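Local coordinates for glutamyl-tRNA(Gln) amidotransferase subunit B, mitochondrial (Saccharomyces cerevisiae, PDB 4N0H), which serves as the B subunit of a mitochondrial amidotransferase complex, its chain dominated by a GatB/GatE catalytic domain, at residues Glu19-Leu30 / Leu162-Val173; Phe70-Leu78 / Tyr191-Ile200. One frame throughout, in Å; residues are numbered along the deposited sequence.

From the N terminus, the chain runs first through strand 14-23 and the loop after it, then through helix 65-78, and much later through strand 168-174 and helix 181-197. Contact 1 joins the first strand to the later one and closes a loop of 131 residues; contact 2 joins the two helices and closes one of 112. Because their segments alternate along the chain, the contacts cross rather than nest: two strand-then-helix units are paired strand to strand and helix to helix. The layers meet where Asn25 N approaches Ile200 O at 3.0 Å, probably as a hydrogen bond, and where Leu74 and Tyr191 pack on Ile170 and Leu172, respectively.

Contact 1: Glu19-Leu30 / Leu162-Val173; sequences EIHTQLNTKNKL and LNRSNVPLIELV
His21 lies side by side with Glu171, the CG of the glutamate sitting over one face of the imidazole, 3.9 Å from the ring centroid in a CH-pi contact. The two belong to a non-hydrogen-bonded pair in the antiparallel ladder of strands 14-23 and 168-174, neighbours in the mixed sheet of the GatB/GatE catalytic domain. With CG anti to the backbone N (chi1 178°) and the chain extended, Glu171 follows the ring outward, and its carboxylate plane is turned 31° from the imidazole. Glu19, on the same face, brings its OE1 to 4.3 Å from Glu171 OE1, so two acidic groups and the imidazole cluster on this side of the sheet.

Ile20 pairs with Leu172 and Thr22 with Ile170 through reciprocal backbone hydrogen bonds, and Leu24 N adds a further bond to Pro168 O. A water donates to both Ile20 O and Ile170 O, bridging two acceptors only 3.4 Å apart. Farther along, Gln23 lays its CG against Leu169 CD2, while its side chain crosses that of Arg164 at about a right angle, NE2 against the arginine CD, and NE2 is hydrogen-bonded to Asp143. Leu24 crosses Ile170 on the other face, its CD1 meeting Ile170 CG1.

Beyond the ladder, Pro168 touches both Thr26, CG against OG1, and Leu30, CB against CB, and Lys29 runs alongside the type II turn Arg164-Val167. Extended beyond CG, this lysine passes Asn166 to deliver its ammonium to two backbone carbonyls and, in a salt bridge, to Asp53. Ser165 O receives NZ at 2.7 Å nearly along the C=O axis, whereas Asn163 O takes it at 2.8 Å from above the carbonyl plane.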
loop_
_atom_site.group_PDB
_atom_site.type_symbol
_atom_site.label_atom_id
_atom_site.label_comp_id
_atom_site.label_asym_id
_atom_site.label_seq_id
_atom_site.Cartn_x
_atom_site.Cartn_y
_atom_site.Cartn_z
ATOM N N GLU B 19 -5.897 -29.320 8.180
ATOM C CA GLU B 19 -5.615 -27.891 8.233
ATOM C C GLU B 19 -6.414 -27.294 9.380
ATOM O O GLU B 19 -7.646 -27.236 9.328
ATOM C CB GLU B 19 -5.982 -27.219 6.914
ATOM C CG GLU B 19 -5.187 -27.738 5.732
ATOM C CD GLU B 19 -5.700 -27.214 4.407
ATOM O OE1 GLU B 19 -6.591 -26.335 4.415
ATOM O OE2 GLU B 19 -5.212 -27.685 3.357
ATOM N N ILE B 20 -5.713 -26.870 10.426
ATOM C CA ILE B 20 -6.369 -26.427 11.650
ATOM C C ILE B 20 -6.178 -24.941 11.931
ATOM O O ILE B 20 -5.062 -24.476 12.164
ATOM C CB ILE B 20 -5.900 -27.235 12.874
ATOM C CG1 ILE B 20 -6.125 -28.731 12.643
ATOM C CG2 ILE B 20 -6.637 -26.773 14.121
ATOM C CD1 ILE B 20 -5.698 -29.608 13.807
ATOM N N HIS B 21 -7.282 -24.204 11.911
ATOM C CA HIS B 21 -7.256 -22.792 12.245
ATOM C C HIS B 21 -7.589 -22.624 13.713
ATOM O O HIS B 21 -8.537 -23.222 14.220
ATOM C CB HIS B 21 -8.235 -22.005 11.375
ATOM C CG HIS B 21 -7.829 -21.926 9.938
ATOM N ND1 HIS B 21 -7.960 -22.984 9.068
ATOM C CD2 HIS B 21 -7.286 -20.913 9.222
ATOM C CE1 HIS B 21 -7.520 -22.628 7.875
ATOM N NE2 HIS B 21 -7.104 -21.376 7.942
ATOM N N THR B 22 -6.797 -21.810 14.395
ATOM C CA THR B 22 -6.946 -21.633 15.828
ATOM C C THR B 22 -6.925 -20.155 16.208
ATOM O O THR B 22 -5.963 -19.446 15.920
ATOM C CB THR B 22 -5.834 -22.389 16.580
ATOM O OG1 THR B 22 -6.168 -23.781 16.654
ATOM C CG2 THR B 22 -5.676 -21.852 17.976
ATOM N N GLN B 23 -7.996 -19.696 16.846
ATOM C CA GLN B 23 -8.063 -18.328 17.339
ATOM C C GLN B 23 -7.136 -18.160 18.530
ATOM O O GLN B 23 -7.239 -18.898 19.507
ATOM C CB GLN B 23 -9.491 -17.963 17.758
ATOM C CG GLN B 23 -10.445 -17.708 16.609
ATOM C CD GLN B 23 -11.769 -17.115 17.061
ATOM O OE1 GLN B 23 -12.261 -17.418 18.150
ATOM N NE2 GLN B 23 -12.349 -16.258 16.226
ATOM N N LEU B 24 -6.231 -17.191 18.445
ATOM C CA LEU B 24 -5.343 -16.880 19.558
ATOM C C LEU B 24 -6.067 -16.043 20.606
ATOM O O LEU B 24 -6.881 -15.184 20.270
ATOM C CB LEU B 24 -4.095 -16.143 19.065
ATOM C CG LEU B 24 -3.202 -16.906 18.083
ATOM C CD1 LEU B 24 -1.900 -16.156 17.854
ATOM C CD2 LEU B 24 -2.932 -18.322 18.576
ATOM N N ASN B 25 -5.778 -16.293 21.878
ATOM C CA ASN B 25 -6.360 -15.476 22.934
ATOM C C ASN B 25 -5.407 -14.388 23.424
ATOM O O ASN B 25 -5.162 -14.242 24.620
ATOM C CB ASN B 25 -6.906 -16.327 24.091
ATOM C CG ASN B 25 -5.913 -17.356 24.587
ATOM O OD1 ASN B 25 -6.296 -18.452 25.004
ATOM N ND2 ASN B 25 -4.631 -17.016 24.543
ATOM N N THR B 26 -4.859 -13.636 22.479
ATOM C CA THR B 26 -4.156 -12.408 22.803
ATOM C C THR B 26 -5.192 -11.429 23.335
ATOM O O THR B 26 -6.381 -11.551 23.031
ATOM C CB THR B 26 -3.493 -11.804 21.556
ATOM O OG1 THR B 26 -4.482 -11.626 20.539
ATOM C CG2 THR B 26 -2.402 -12.730 21.031
ATOM N N LYS B 27 -4.750 -10.464 24.132
ATOM C CA LYS B 27 -5.667 -9.474 24.682
ATOM C C LYS B 27 -6.329 -8.656 23.572
ATOM O O LYS B 27 -7.535 -8.401 23.605
ATOM C CB LYS B 27 -4.940 -8.549 25.657
ATOM C CG LYS B 27 -5.850 -7.546 26.348
ATOM C CD LYS B 27 -5.074 -6.721 27.359
ATOM C CE LYS B 27 -3.858 -6.070 26.718
ATOM N NZ LYS B 27 -3.025 -5.336 27.714
ATOM N N ASN B 28 -5.534 -8.256 22.588
ATOM C CA ASN B 28 -6.028 -7.433 21.494
ATOM C C ASN B 28 -5.857 -8.125 20.148
ATOM O O ASN B 28 -5.333 -9.233 20.087
ATOM C CB ASN B 28 -5.349 -6.062 21.521
ATOM C CG ASN B 28 -5.637 -5.310 22.811
ATOM O OD1 ASN B 28 -6.724 -5.438 23.384
ATOM N ND2 ASN B 28 -4.665 -4.539 23.283
ATOM N N LYS B 29 -6.311 -7.476 19.079
ATOM C CA LYS B 29 -6.359 -8.104 17.764
ATOM C C LYS B 29 -5.005 -8.128 17.059
ATOM O O LYS B 29 -4.006 -7.693 17.616
ATOM C CB LYS B 29 -7.399 -7.422 16.885
ATOM C CG LYS B 29 -8.827 -7.576 17.388
ATOM C CD LYS B 29 -9.793 -7.075 16.323
ATOM C CE LYS B 29 -11.218 -7.002 16.831
ATOM N NZ LYS B 29 -12.117 -6.590 15.715
ATOM N N LEU B 30 -4.990 -8.639 15.833
ATOM C CA LEU B 30 -3.739 -8.914 15.115
ATOM C C LEU B 30 -3.031 -7.666 14.555
ATOM O O LEU B 30 -1.840 -7.455 14.800
ATOM C CB LEU B 30 -3.988 -9.930 13.994
ATOM C CG LEU B 30 -2.749 -10.409 13.238
ATOM C CD1 LEU B 30 -1.711 -10.944 14.219
ATOM C CD2 LEU B 30 -3.110 -11.481 12.214
ATOM N N LEU B 162 -18.337 -7.073 12.637
ATOM C CA LEU B 162 -16.891 -7.070 12.424
ATOM C C LEU B 162 -16.084 -7.168 13.724
ATOM O O LEU B 162 -14.873 -6.944 13.720
ATOM C CB LEU B 162 -16.467 -5.843 11.601
ATOM C CG LEU B 162 -17.044 -5.789 10.177
ATOM C CD1 LEU B 162 -16.638 -4.505 9.439
ATOM C CD2 LEU B 162 -16.638 -7.028 9.373
ATOM N N ASN B 163 -16.749 -7.509 14.831
ATOM C CA ASN B 163 -16.047 -7.725 16.096
ATOM C C ASN B 163 -14.948 -8.777 15.936
ATOM O O ASN B 163 -13.875 -8.660 16.524
ATOM C CB ASN B 163 -17.007 -8.168 17.218
ATOM C CG ASN B 163 -17.736 -7.001 17.883
ATOM O OD1 ASN B 163 -17.364 -5.839 17.731
ATOM N ND2 ASN B 163 -18.777 -7.319 18.638
ATOM N N ARG B 164 -15.221 -9.804 15.135
ATOM C CA ARG B 164 -14.280 -10.909 14.976
ATOM C C ARG B 164 -13.264 -10.646 13.861
ATOM O O ARG B 164 -12.267 -11.353 13.743
ATOM C CB ARG B 164 -15.028 -12.219 14.715
ATOM C CG ARG B 164 -14.169 -13.467 14.862
ATOM C CD ARG B 164 -14.904 -14.711 14.386
ATOM N NE ARG B 164 -15.014 -14.758 12.929
ATOM C CZ ARG B 164 -15.723 -15.668 12.268
ATOM N NH1 ARG B 164 -15.767 -15.645 10.942
ATOM N NH2 ARG B 164 -16.390 -16.604 12.936
ATOM N N SER B 165 -13.517 -9.631 13.043
ATOM C CA SER B 165 -12.581 -9.289 11.981
ATOM C C SER B 165 -11.276 -8.831 12.610
ATOM O O SER B 165 -11.292 -8.077 13.581
ATOM C CB SER B 165 -13.150 -8.190 11.089
ATOM O OG SER B 165 -12.348 -8.021 9.933
ATOM N N ASN B 166 -10.161 -9.327 12.074
ATOM C CA ASN B 166 -8.821 -8.948 12.523
ATOM C C ASN B 166 -8.379 -9.640 13.825
ATOM O O ASN B 166 -7.334 -9.321 14.389
ATOM C CB ASN B 166 -8.694 -7.418 12.605
ATOM C CG ASN B 166 -7.268 -6.955 12.756
ATOM O OD1 ASN B 166 -6.345 -7.555 12.208
ATOM N ND2 ASN B 166 -7.079 -5.882 13.508
ATOM N N VAL B 167 -9.174 -10.600 14.292
ATOM C CA VAL B 167 -8.762 -11.477 15.390
ATOM C C VAL B 167 -7.610 -12.366 14.898
ATOM O O VAL B 167 -7.643 -12.841 13.765
ATOM C CB VAL B 167 -9.954 -12.337 15.881
ATOM C CG1 VAL B 167 -9.493 -13.548 16.708
ATOM C CG2 VAL B 167 -10.947 -11.473 16.668
ATOM N N PRO B 168 -6.578 -12.580 15.735
ATOM C CA PRO B 168 -5.437 -13.373 15.264
ATOM C C PRO B 168 -5.744 -14.865 15.185
ATOM O O PRO B 168 -6.378 -15.418 16.083
ATOM C CB PRO B 168 -4.357 -13.134 16.333
ATOM C CG PRO B 168 -4.901 -12.083 17.252
ATOM C CD PRO B 168 -6.387 -12.106 17.115
ATOM N N LEU B 169 -5.294 -15.497 14.107
ATOM C CA LEU B 169 -5.394 -16.939 13.937
ATOM C C LEU B 169 -4.005 -17.508 13.688
ATOM O O LEU B 169 -3.131 -16.821 13.154
ATOM C CB LEU B 169 -6.272 -17.287 12.729
ATOM C CG LEU B 169 -7.708 -16.765 12.671
ATOM C CD1 LEU B 169 -8.348 -17.090 11.325
ATOM C CD2 LEU B 169 -8.500 -17.378 13.790
ATOM N N ILE B 170 -3.803 -18.760 14.079
ATOM C CA ILE B 170 -2.680 -19.529 13.562
ATOM C C ILE B 170 -3.224 -20.718 12.781
ATOM O O ILE B 170 -4.060 -21.471 13.280
ATOM C CB ILE B 170 -1.737 -20.020 14.669
ATOM C CG1 ILE B 170 -0.963 -18.846 15.266
ATOM C CG2 ILE B 170 -0.762 -21.042 14.116
ATOM C CD1 ILE B 170 0.135 -19.271 16.226
ATOM N N GLU B 171 -2.773 -20.866 11.542
ATOM C CA GLU B 171 -3.140 -22.029 10.753
ATOM C C GLU B 171 -2.006 -23.037 10.799
ATOM O O GLU B 171 -0.863 -22.715 10.472
ATOM C CB GLU B 171 -3.442 -21.654 9.302
ATOM C CG GLU B 171 -3.795 -22.858 8.436
ATOM C CD GLU B 171 -3.961 -22.513 6.965
ATOM O OE1 GLU B 171 -3.960 -23.445 6.133
ATOM O OE2 GLU B 171 -4.100 -21.316 6.638
ATOM N N LEU B 172 -2.329 -24.257 11.213
ATOM C CA LEU B 172 -1.360 -25.342 11.227
ATOM C C LEU B 172 -1.707 -26.351 10.143
ATOM O O LEU B 172 -2.825 -26.862 10.093
ATOM C CB LEU B 172 -1.330 -26.013 12.603
ATOM C CG LEU B 172 -0.403 -27.216 12.793
ATOM C CD1 LEU B 172 0.265 -27.156 14.148
ATOM C CD2 LEU B 172 -1.166 -28.524 12.635
ATOM N N VAL B 173 -0.751 -26.628 9.265
ATOM C CA VAL B 173 -0.957 -27.623 8.224
ATOM C C VAL B 173 -0.045 -28.829 8.454
ATOM O O VAL B 173 1.181 -28.694 8.514
ATOM C CB VAL B 173 -0.699 -27.038 6.827
ATOM C CG1 VAL B 173 -1.112 -28.034 5.749
ATOM C CG2 VAL B 173 -1.448 -25.731 6.659
HETATM O O HOH W 1 -3.903 -24.001 14.458
#

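Contact 2: Phe70-Leu78 / Tyr191-Ile200; sequences FAMKLSLAL and YQNLVRHLHI
Phe70 and Ile200 overlap head to tail, the CG2 methyl of the isoleucine settling over one face of the phenyl ring, 4.0 Å from its centroid. Ile200 CG1 takes the position between backbone N and carbonyl carbon (chi1 64°), which carries CD1 on to Leu74 CB. Leu74 is central to this packing of helices 65-78 and 181-197; the axes of 70-78 and 191-197 approach to 10.8 Å, with 132° between their N-to-C directions. It stands at about a right angle to Tyr191, with CD2 3.6 Å from the phenol OH, and crosses Leu194 at a slant, CD1 against CD2. One turn on, Ala77 CB lies against methyls of both Leu194 and Leu198, and Leu78 CD2 reaches Leu194 CD2 at 3.9 Å.

Helix 181-197 ends in a Schellman motif at His199, after which Ile200 is turned back toward Phe70. Lys73, bent at chi3 (74°), brings NZ to 3.0 Å from Leu198 O, a carbonyl at this C-terminal end. The interface is thus mainly apolar, its one direct hydrogen bond placing a lysine where the helix dipole would probably stabilise positive charge.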
loop_
_atom_site.group_PDB
_atom_site.type_symbol
_atom_site.label_atom_id
_atom_site.label_comp_id
_atom_site.label_asym_id
_atom_site.label_seq_id
_atom_site.Cartn_x
_atom_site.Cartn_y
_atom_site.Cartn_z
ATOM N N PHE B 70 3.172 -15.887 20.823
ATOM C CA PHE B 70 2.320 -17.067 20.839
ATOM C C PHE B 70 2.765 -18.043 19.757
ATOM O O PHE B 70 2.872 -19.240 20.003
ATOM C CB PHE B 70 0.844 -16.693 20.636
ATOM C CG PHE B 70 0.161 -16.181 21.879
ATOM C CD1 PHE B 70 0.895 -15.695 22.948
ATOM C CD2 PHE B 70 -1.224 -16.187 21.973
ATOM C CE1 PHE B 70 0.262 -15.219 24.089
ATOM C CE2 PHE B 70 -1.869 -15.712 23.111
ATOM C CZ PHE B 70 -1.123 -15.229 24.170
ATOM N N ALA B 71 3.042 -17.526 18.563
ATOM C CA ALA B 71 3.505 -18.380 17.472
ATOM C C ALA B 71 4.875 -19.008 17.775
ATOM O O ALA B 71 5.161 -20.133 17.355
ATOM C CB ALA B 71 3.538 -17.616 16.167
ATOM N N MET B 72 5.721 -18.274 18.491
ATOM C CA MET B 72 7.007 -18.813 18.934
ATOM C C MET B 72 6.825 -20.020 19.853
ATOM O O MET B 72 7.459 -21.058 19.663
ATOM C CB MET B 72 7.825 -17.737 19.650
ATOM C CG MET B 72 8.852 -17.058 18.763
ATOM S SD MET B 72 10.044 -18.262 18.144
ATOM C CE MET B 72 11.210 -17.181 17.341
ATOM N N LYS B 73 5.950 -19.879 20.844
ATOM C CA LYS B 73 5.715 -20.947 21.810
ATOM C C LYS B 73 5.215 -22.214 21.121
ATOM O O LYS B 73 5.649 -23.325 21.446
ATOM C CB LYS B 73 4.742 -20.496 22.903
ATOM C CG LYS B 73 5.227 -19.286 23.687
ATOM C CD LYS B 73 4.243 -18.872 24.773
ATOM C CE LYS B 73 4.268 -19.838 25.939
ATOM N NZ LYS B 73 3.296 -19.457 27.006
ATOM N N LEU B 74 4.323 -22.045 20.149
ATOM C CA LEU B 74 3.804 -23.188 19.407
ATOM C C LEU B 74 4.887 -23.851 18.554
ATOM O O LEU B 74 4.988 -25.072 18.525
ATOM C CB LEU B 74 2.617 -22.781 18.532
ATOM C CG LEU B 74 2.020 -23.933 17.728
ATOM C CD1 LEU B 74 1.529 -25.051 18.658
ATOM C CD2 LEU B 74 0.900 -23.434 16.834
ATOM N N SER B 75 5.690 -23.044 17.861
ATOM C CA SER B 75 6.764 -23.569 17.016
ATOM C C SER B 75 7.749 -24.385 17.845
ATOM O O SER B 75 8.177 -25.461 17.436
ATOM C CB SER B 75 7.512 -22.432 16.315
ATOM O OG SER B 75 6.631 -21.621 15.559
ATOM N N LEU B 76 8.097 -23.863 19.017
ATOM C CA LEU B 76 9.039 -24.529 19.908
ATOM C C LEU B 76 8.471 -25.853 20.413
ATOM O O LEU B 76 9.173 -26.863 20.459
ATOM C CB LEU B 76 9.395 -23.615 21.083
ATOM C CG LEU B 76 10.301 -22.431 20.741
ATOM C CD1 LEU B 76 10.436 -21.490 21.927
ATOM C CD2 LEU B 76 11.667 -22.930 20.299
ATOM N N ALA B 77 7.194 -25.846 20.775
ATOM C CA ALA B 77 6.540 -27.050 21.278
ATOM C C ALA B 77 6.486 -28.146 20.219
ATOM O O ALA B 77 6.544 -29.332 20.541
ATOM C CB ALA B 77 5.141 -26.725 21.780
ATOM N N LEU B 78 6.381 -27.742 18.956
ATOM C CA LEU B 78 6.295 -28.688 17.845
ATOM C C LEU B 78 7.668 -29.080 17.301
ATOM O O LEU B 78 7.787 -30.036 16.535
ATOM C CB LEU B 78 5.465 -28.094 16.705
ATOM C CG LEU B 78 4.011 -27.719 16.990
ATOM C CD1 LEU B 78 3.433 -27.002 15.784
ATOM C CD2 LEU B 78 3.172 -28.943 17.355
ATOM N N TYR B 191 -3.642 -31.861 20.157
ATOM C CA TYR B 191 -3.401 -30.496 19.702
ATOM C C TYR B 191 -4.215 -29.499 20.525
ATOM O O TYR B 191 -3.717 -28.431 20.884
ATOM C CB TYR B 191 -3.705 -30.340 18.213
ATOM C CG TYR B 191 -3.284 -28.996 17.665
ATOM C CD1 TYR B 191 -1.953 -28.595 17.715
ATOM C CD2 TYR B 191 -4.210 -28.127 17.101
ATOM C CE1 TYR B 191 -1.555 -27.371 17.222
ATOM C CE2 TYR B 191 -3.820 -26.895 16.600
ATOM C CZ TYR B 191 -2.489 -26.524 16.666
ATOM O OH TYR B 191 -2.082 -25.307 16.176
ATOM N N GLN B 192 -5.462 -29.861 20.823
ATOM C CA GLN B 192 -6.320 -29.058 21.689
ATOM C C GLN B 192 -5.674 -28.857 23.054
ATOM O O GLN B 192 -5.580 -27.733 23.546
ATOM C CB GLN B 192 -7.684 -29.724 21.877
ATOM C CG GLN B 192 -8.675 -29.478 20.763
ATOM C CD GLN B 192 -10.047 -30.039 21.087
ATOM O OE1 GLN B 192 -10.240 -31.254 21.111
ATOM N NE2 GLN B 192 -11.002 -29.155 21.352
ATOM N N ASN B 193 -5.241 -29.956 23.665
ATOM C CA ASN B 193 -4.555 -29.889 24.950
ATOM C C ASN B 193 -3.299 -29.023 24.918
ATOM O O ASN B 193 -3.050 -28.246 25.840
ATOM C CB ASN B 193 -4.203 -31.292 25.439
ATOM C CG ASN B 193 -5.243 -31.845 26.376
ATOM O OD1 ASN B 193 -6.294 -32.323 25.945
ATOM N ND2 ASN B 193 -4.961 -31.778 27.672
ATOM N N LEU B 194 -2.520 -29.157 23.852
ATOM C CA LEU B 194 -1.291 -28.381 23.695
ATOM C C LEU B 194 -1.532 -26.865 23.674
ATOM O O LEU B 194 -0.883 -26.121 24.411
ATOM C CB LEU B 194 -0.544 -28.800 22.425
ATOM C CG LEU B 194 0.763 -28.040 22.171
ATOM C CD1 LEU B 194 1.808 -28.426 23.207
ATOM C CD2 LEU B 194 1.281 -28.275 20.757
ATOM N N VAL B 195 -2.453 -26.403 22.832
ATOM C CA VAL B 195 -2.674 -24.960 22.713
ATOM C C VAL B 195 -3.204 -24.369 24.020
ATOM O O VAL B 195 -2.870 -23.242 24.372
ATOM C CB VAL B 195 -3.592 -24.581 21.521
ATOM C CG1 VAL B 195 -3.004 -25.089 20.213
ATOM C CG2 VAL B 195 -4.997 -25.114 21.718
ATOM N N ARG B 196 -4.004 -25.144 24.747
ATOM C CA ARG B 196 -4.515 -24.713 26.045
ATOM C C ARG B 196 -3.399 -24.702 27.086
ATOM O O ARG B 196 -3.324 -23.808 27.925
ATOM C CB ARG B 196 -5.655 -25.626 26.505
ATOM C CG ARG B 196 -6.888 -25.587 25.613
ATOM C CD ARG B 196 -7.913 -26.639 26.027
ATOM N NE ARG B 196 -8.375 -26.437 27.397
ATOM C CZ ARG B 196 -9.413 -25.675 27.735
ATOM N NH1 ARG B 196 -10.109 -25.039 26.800
ATOM N NH2 ARG B 196 -9.757 -25.551 29.011
ATOM N N HIS B 197 -2.531 -25.702 27.017
ATOM C CA HIS B 197 -1.412 -25.813 27.943
ATOM C C HIS B 197 -0.396 -24.691 27.729
ATOM O O HIS B 197 0.223 -24.213 28.680
ATOM C CB HIS B 197 -0.735 -27.175 27.787
ATOM C CG HIS B 197 0.298 -27.459 28.831
ATOM N ND1 HIS B 197 0.021 -27.418 30.181
ATOM C CD2 HIS B 197 1.606 -27.793 28.725
ATOM C CE1 HIS B 197 1.115 -27.714 30.861
ATOM N NE2 HIS B 197 2.090 -27.946 30.001
ATOM N N LEU B 198 -0.229 -24.275 26.477
ATOM C CA LEU B 198 0.678 -23.176 26.152
ATOM C C LEU B 198 0.036 -21.821 26.424
ATOM O O LEU B 198 0.695 -20.785 26.327
ATOM C CB LEU B 198 1.109 -23.252 24.687
ATOM C CG LEU B 198 1.934 -24.464 24.256
ATOM C CD1 LEU B 198 2.185 -24.410 22.753
ATOM C CD2 LEU B 198 3.248 -24.511 25.024
ATOM N N HIS B 199 -1.255 -21.840 26.756
ATOM C CA HIS B 199 -2.033 -20.623 27.000
ATOM C C HIS B 199 -2.098 -19.696 25.785
ATOM O O HIS B 199 -1.994 -18.479 25.928
ATOM C CB HIS B 199 -1.497 -19.852 28.216
ATOM C CG HIS B 199 -1.531 -20.632 29.492
ATOM N ND1 HIS B 199 -2.537 -20.491 30.424
ATOM C CD2 HIS B 199 -0.682 -21.559 29.995
ATOM C CE1 HIS B 199 -2.308 -21.300 31.443
ATOM N NE2 HIS B 199 -1.188 -21.959 31.207
ATOM N N ILE B 200 -2.275 -20.266 24.596
ATOM C CA ILE B 200 -2.364 -19.449 23.389
ATOM C C ILE B 200 -3.749 -19.491 22.756
ATOM O O ILE B 200 -4.048 -18.699 21.866
ATOM C CB ILE B 200 -1.310 -19.847 22.330
ATOM C CG1 ILE B 200 -1.566 -21.272 21.831
ATOM C CG2 ILE B 200 0.093 -19.706 22.899
ATOM C CD1 ILE B 200 -0.620 -21.709 20.728
#